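Local coordinates for protein glycerol dehydratase (Clostridium butyricum, PDB 1R9D) that probably dehydrates glycerol without vitamin B12, as a lyase of the glycyl radical enzyme family related to pyruvate formate lyase, at residues N477-K489 with D558-E570. Residues are numbered along the deposited sequence; the frame is centred on the assembly and turned at random.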
loop_
_atom_site.group_PDB
_atom_site.type_symbol
_atom_site.label_atom_id
_atom_site.label_comp_id
_atom_site.label_asym_id
_atom_site.label_seq_id
_atom_site.Cartn_x
_atom_site.Cartn_y
_atom_site.Cartn_z
ATOM N N ASN A 477 37.539 23.292 -11.234
ATOM C CA ASN A 477 37.431 24.748 -11.310
ATOM C C ASN A 477 37.614 25.188 -12.759
ATOM O O ASN A 477 38.586 24.809 -13.413
ATOM C CB ASN A 477 38.501 25.413 -10.442
ATOM C CG ASN A 477 38.345 25.089 -8.970
ATOM O OD1 ASN A 477 37.306 25.368 -8.369
ATOM N ND2 ASN A 477 39.379 24.498 -8.379
ATOM N N PHE A 478 36.674 25.986 -13.252
ATOM C CA PHE A 478 36.719 26.477 -14.625
ATOM C C PHE A 478 38.030 27.214 -14.924
ATOM O O PHE A 478 38.580 27.094 -16.017
ATOM C CB PHE A 478 35.538 27.419 -14.877
ATOM C CG PHE A 478 35.432 27.895 -16.296
ATOM C CD1 PHE A 478 35.058 29.203 -16.574
ATOM C CD2 PHE A 478 35.687 27.031 -17.357
ATOM C CE1 PHE A 478 34.939 29.648 -17.889
ATOM C CE2 PHE A 478 35.570 27.464 -18.678
ATOM C CZ PHE A 478 35.195 28.776 -18.944
ATOM N N GLU A 479 38.520 27.972 -13.946
ATOM C CA GLU A 479 39.759 28.737 -14.105
ATOM C C GLU A 479 40.967 27.867 -14.416
ATOM O O GLU A 479 41.928 28.329 -15.030
ATOM C CB GLU A 479 40.061 29.551 -12.839
ATOM C CG GLU A 479 38.980 30.543 -12.450
ATOM C CD GLU A 479 37.967 29.962 -11.482
ATOM O OE1 GLU A 479 37.441 28.857 -11.748
ATOM O OE2 GLU A 479 37.691 30.619 -10.455
ATOM N N GLU A 480 40.915 26.608 -13.998
ATOM C CA GLU A 480 42.023 25.686 -14.210
ATOM C C GLU A 480 41.913 24.823 -15.461
ATOM O O GLU A 480 42.828 24.054 -15.766
ATOM C CB GLU A 480 42.169 24.775 -12.991
ATOM C CG GLU A 480 42.536 25.505 -11.713
ATOM C CD GLU A 480 42.361 24.635 -10.485
ATOM O OE1 GLU A 480 42.795 23.463 -10.519
ATOM O OE2 GLU A 480 41.794 25.126 -9.485
ATOM N N MET A 481 40.803 24.939 -16.183
ATOM C CA MET A 481 40.611 24.144 -17.391
ATOM C C MET A 481 41.467 24.623 -18.553
ATOM O O MET A 481 41.564 25.821 -18.816
ATOM C CB MET A 481 39.141 24.159 -17.807
ATOM C CG MET A 481 38.229 23.444 -16.839
ATOM S SD MET A 481 36.525 23.440 -17.410
ATOM C CE MET A 481 35.745 22.555 -16.054
ATOM N N LYS A 482 42.077 23.675 -19.256
ATOM C CA LYS A 482 42.929 24.001 -20.392
ATOM C C LYS A 482 42.351 23.516 -21.716
ATOM O O LYS A 482 42.875 23.842 -22.780
ATOM C CB LYS A 482 44.319 23.397 -20.187
ATOM C CG LYS A 482 45.023 23.893 -18.933
ATOM C CD LYS A 482 46.368 23.201 -18.744
ATOM C CE LYS A 482 47.036 23.633 -17.445
ATOM N NZ LYS A 482 48.297 22.872 -17.196
ATOM N N SER A 483 41.268 22.743 -21.654
ATOM C CA SER A 483 40.644 22.224 -22.869
ATOM C C SER A 483 39.123 22.207 -22.781
ATOM O O SER A 483 38.550 22.133 -21.694
ATOM C CB SER A 483 41.130 20.803 -23.147
ATOM O OG SER A 483 40.586 19.901 -22.198
ATOM N N PHE A 484 38.479 22.258 -23.940
ATOM C CA PHE A 484 37.026 22.238 -24.005
ATOM C C PHE A 484 36.526 20.861 -23.568
ATOM O O PHE A 484 35.404 20.721 -23.081
ATOM C CB PHE A 484 36.564 22.543 -25.430
ATOM C CG PHE A 484 35.074 22.627 -25.577
ATOM C CD1 PHE A 484 34.347 23.582 -24.878
ATOM C CD2 PHE A 484 34.398 21.749 -26.415
ATOM C CE1 PHE A 484 32.962 23.664 -25.010
ATOM C CE2 PHE A 484 33.011 21.821 -26.555
ATOM C CZ PHE A 484 32.294 22.783 -25.848
ATOM N N ASP A 485 37.371 19.847 -23.732
ATOM C CA ASP A 485 37.018 18.487 -23.342
ATOM C C ASP A 485 36.784 18.414 -21.838
ATOM O O ASP A 485 35.896 17.695 -21.373
ATOM C CB ASP A 485 38.133 17.515 -23.731
ATOM C CG ASP A 485 38.472 17.579 -25.205
ATOM O OD1 ASP A 485 38.947 18.644 -25.669
ATOM O OD2 ASP A 485 38.262 16.565 -25.904
ATOM N N GLU A 486 37.587 19.156 -21.080
ATOM C CA GLU A 486 37.453 19.182 -19.626
ATOM C C GLU A 486 36.148 19.875 -19.260
ATOM O O GLU A 486 35.522 19.556 -18.248
ATOM C CB GLU A 486 38.613 19.944 -18.984
ATOM C CG GLU A 486 39.982 19.307 -19.159
ATOM C CD GLU A 486 41.076 20.133 -18.502
ATOM O OE1 GLU A 486 41.198 21.330 -18.843
ATOM O OE2 GLU A 486 41.811 19.592 -17.647
ATOM N N PHE A 487 35.753 20.835 -20.088
ATOM C CA PHE A 487 34.522 21.576 -19.861
ATOM C C PHE A 487 33.317 20.658 -20.057
ATOM O O PHE A 487 32.420 20.612 -19.220
ATOM C CB PHE A 487 34.422 22.753 -20.830
ATOM C CG PHE A 487 33.258 23.655 -20.555
ATOM C CD1 PHE A 487 33.325 24.606 -19.542
ATOM C CD2 PHE A 487 32.079 23.529 -21.279
ATOM C CE1 PHE A 487 32.233 25.419 -19.250
ATOM C CE2 PHE A 487 30.978 24.339 -20.995
ATOM C CZ PHE A 487 31.056 25.285 -19.977
ATOM N N MET A 488 33.305 19.929 -21.167
ATOM C CA MET A 488 32.207 19.017 -21.458
ATOM C C MET A 488 32.091 17.911 -20.415
ATOM O O MET A 488 30.998 17.404 -20.166
ATOM C CB MET A 488 32.373 18.401 -22.851
ATOM C CG MET A 488 32.122 19.376 -23.997
ATOM S SD MET A 488 30.497 20.182 -23.905
ATOM C CE MET A 488 29.403 18.815 -24.367
ATOM N N LYS A 489 33.214 17.533 -19.809
ATOM C CA LYS A 489 33.196 16.491 -18.786
ATOM C C LYS A 489 32.529 17.012 -17.522
ATOM O O LYS A 489 31.782 16.287 -16.860
ATOM C CB LYS A 489 34.616 16.020 -18.465
ATOM C CG LYS A 489 35.258 15.257 -19.599
ATOM C CD LYS A 489 36.601 14.668 -19.206
ATOM C CE LYS A 489 37.196 13.870 -20.358
ATOM N NZ LYS A 489 38.544 13.331 -20.022
ATOM N N ASP A 558 24.563 27.590 -28.355
ATOM C CA ASP A 558 25.233 28.875 -28.528
ATOM C C ASP A 558 26.258 29.123 -27.416
ATOM O O ASP A 558 27.328 29.679 -27.665
ATOM C CB ASP A 558 24.199 30.012 -28.575
ATOM C CG ASP A 558 23.244 29.895 -29.765
ATOM O OD1 ASP A 558 23.620 29.263 -30.778
ATOM O OD2 ASP A 558 22.120 30.444 -29.703
ATOM N N SER A 559 25.938 28.708 -26.191
ATOM C CA SER A 559 26.867 28.892 -25.079
ATOM C C SER A 559 28.080 27.973 -25.217
ATOM O O SER A 559 29.214 28.391 -24.988
ATOM C CB SER A 559 26.185 28.611 -23.735
ATOM O OG SER A 559 25.163 29.556 -23.459
ATOM N N LEU A 560 27.846 26.718 -25.583
ATOM C CA LEU A 560 28.950 25.774 -25.728
ATOM C C LEU A 560 29.916 26.168 -26.843
ATOM O O LEU A 560 31.130 26.092 -26.663
ATOM C CB LEU A 560 28.420 24.355 -25.973
ATOM C CG LEU A 560 27.731 23.690 -24.775
ATOM C CD1 LEU A 560 27.236 22.295 -25.162
ATOM C CD2 LEU A 560 28.700 23.601 -23.616
ATOM N N VAL A 561 29.394 26.595 -27.989
ATOM C CA VAL A 561 30.281 26.975 -29.081
ATOM C C VAL A 561 31.052 28.250 -28.749
ATOM O O VAL A 561 32.185 28.434 -29.206
ATOM C CB VAL A 561 29.520 27.156 -30.428
ATOM C CG1 VAL A 561 28.795 28.495 -30.467
ATOM C CG2 VAL A 561 30.514 27.035 -31.594
ATOM N N ALA A 562 30.451 29.122 -27.946
ATOM C CA ALA A 562 31.119 30.362 -27.563
ATOM C C ALA A 562 32.294 30.038 -26.642
ATOM O O ALA A 562 33.386 30.586 -26.797
ATOM C CB ALA A 562 30.142 31.300 -26.865
ATOM N N VAL A 563 32.068 29.141 -25.687
ATOM C CA VAL A 563 33.117 28.744 -24.755
ATOM C C VAL A 563 34.267 28.080 -25.513
ATOM O O VAL A 563 35.435 28.419 -25.314
ATOM C CB VAL A 563 32.566 27.762 -23.681
ATOM C CG1 VAL A 563 33.706 27.136 -22.897
ATOM C CG2 VAL A 563 31.640 28.504 -22.738
ATOM N N LYS A 564 33.927 27.147 -26.396
ATOM C CA LYS A 564 34.925 26.431 -27.181
ATOM C C LYS A 564 35.760 27.328 -28.094
ATOM O O LYS A 564 36.981 27.185 -28.156
ATOM C CB LYS A 564 34.252 25.350 -28.033
ATOM C CG LYS A 564 35.220 24.597 -28.936
ATOM C CD LYS A 564 34.497 23.610 -29.840
ATOM C CE LYS A 564 35.450 22.990 -30.851
ATOM N NZ LYS A 564 35.967 24.003 -31.826
ATOM N N LYS A 565 35.099 28.244 -28.797
ATOM C CA LYS A 565 35.778 29.145 -29.730
ATOM C C LYS A 565 36.492 30.337 -29.108
ATOM O O LYS A 565 37.688 30.540 -29.323
ATOM C CB LYS A 565 34.788 29.683 -30.764
ATOM C CG LYS A 565 34.266 28.656 -31.749
ATOM C CD LYS A 565 33.329 29.315 -32.757
ATOM C CE LYS A 565 34.037 30.392 -33.578
ATOM N NZ LYS A 565 34.983 29.818 -34.582
ATOM N N ILE A 566 35.746 31.137 -28.355
ATOM C CA ILE A 566 36.292 32.337 -27.736
ATOM C C ILE A 566 37.302 32.079 -26.626
ATOM O O ILE A 566 38.275 32.818 -26.485
ATOM C CB ILE A 566 35.160 33.230 -27.176
ATOM C CG1 ILE A 566 34.137 33.533 -28.277
ATOM C CG2 ILE A 566 35.736 34.529 -26.632
ATOM C CD1 ILE A 566 34.722 34.217 -29.497
ATOM N N VAL A 567 37.086 31.030 -25.840
ATOM C CA VAL A 567 37.988 30.728 -24.737
ATOM C C VAL A 567 39.092 29.717 -25.035
ATOM O O VAL A 567 40.274 30.028 -24.892
ATOM C CB VAL A 567 37.205 30.234 -23.500
ATOM C CG1 VAL A 567 38.164 29.930 -22.362
ATOM C CG2 VAL A 567 36.199 31.288 -23.065
ATOM N N PHE A 568 38.723 28.511 -25.454
ATOM C CA PHE A 568 39.729 27.488 -25.705
ATOM C C PHE A 568 40.413 27.458 -27.067
ATOM O O PHE A 568 41.584 27.101 -27.150
ATOM C CB PHE A 568 39.153 26.102 -25.393
ATOM C CG PHE A 568 38.737 25.936 -23.958
ATOM C CD1 PHE A 568 37.398 26.019 -23.593
ATOM C CD2 PHE A 568 39.692 25.738 -22.965
ATOM C CE1 PHE A 568 37.014 25.908 -22.256
ATOM C CE2 PHE A 568 39.319 25.626 -21.628
ATOM C CZ PHE A 568 37.976 25.712 -21.272
ATOM N N ASP A 569 39.712 27.825 -28.133
ATOM C CA ASP A 569 40.335 27.794 -29.453
ATOM C C ASP A 569 41.114 29.059 -29.794
ATOM O O ASP A 569 42.275 28.988 -30.195
ATOM C CB ASP A 569 39.297 27.554 -30.557
ATOM C CG ASP A 569 38.666 26.175 -30.489
ATOM O OD1 ASP A 569 39.337 25.226 -30.027
ATOM O OD2 ASP A 569 37.501 26.040 -30.923
ATOM N N GLU A 570 40.476 30.214 -29.632
ATOM C CA GLU A 570 41.106 31.486 -29.970
ATOM C C GLU A 570 41.781 32.191 -28.800
ATOM O O GLU A 570 42.541 33.139 -28.999
ATOM C CB GLU A 570 40.071 32.417 -30.601
ATOM C CG GLU A 570 39.241 31.746 -31.684
ATOM C CD GLU A 570 38.247 32.686 -32.337
ATOM O OE1 GLU A 570 37.636 33.508 -31.618
ATOM O OE2 GLU A 570 38.066 32.592 -33.569
#
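Phe484 sits as a knob in a hole on the surface of helix 553-569, lined by Leu560, Val563, Lys564 and Phe568. Both helices belong to the pyruvate formate lyase-like part, the contact centre about 36 Å from the chain centre. Segments 484-489 and 558-569 run roughly antiparallel, their axes at 148°. Lys564 CB lies over the Phe484 ring, 3.6 Å from its centroid in a CH-pi contact, while Val563 CG1 and Phe568 CD1 meet the ring's edge. Lysine suits this partly exposed place: its methylenes pass across the ring face, and Lys564 NZ leads away to a salt bridge with Asp569 OD2, 2.7 Å long.

Branched Val563 and Leu560 offer methyls to the buried Phe487 ring: Val563 CG1 over its centre, Leu560 CD2 at its edge, 3.6 Å from Phe487 CE2. With CG anti to its carbonyl carbon (chi1 -61°), Phe568 lays its flat ring closely against the Ser483-Phe484 peptide; Val567 CG1 covers the other face, and Phe478 CE2 touches Phe568 CZ at 3.9 Å.

Further out, Pro575 of helix 575-583 touches Phe478 and Val567, and Ile461 packs on Phe478 and Phe487. Ser483, the N-cap of helix 484-516, and Glu486 form a capping box that holds the peptide under the Phe568 ring. A short hydroxyl and a carboxylate can accept from N-H groups at a helix start: Glu486 N donates to Ser483 OG, and Glu486 OE1 accepts from Ser483 N at 3.1 Å and also from Lys482 N.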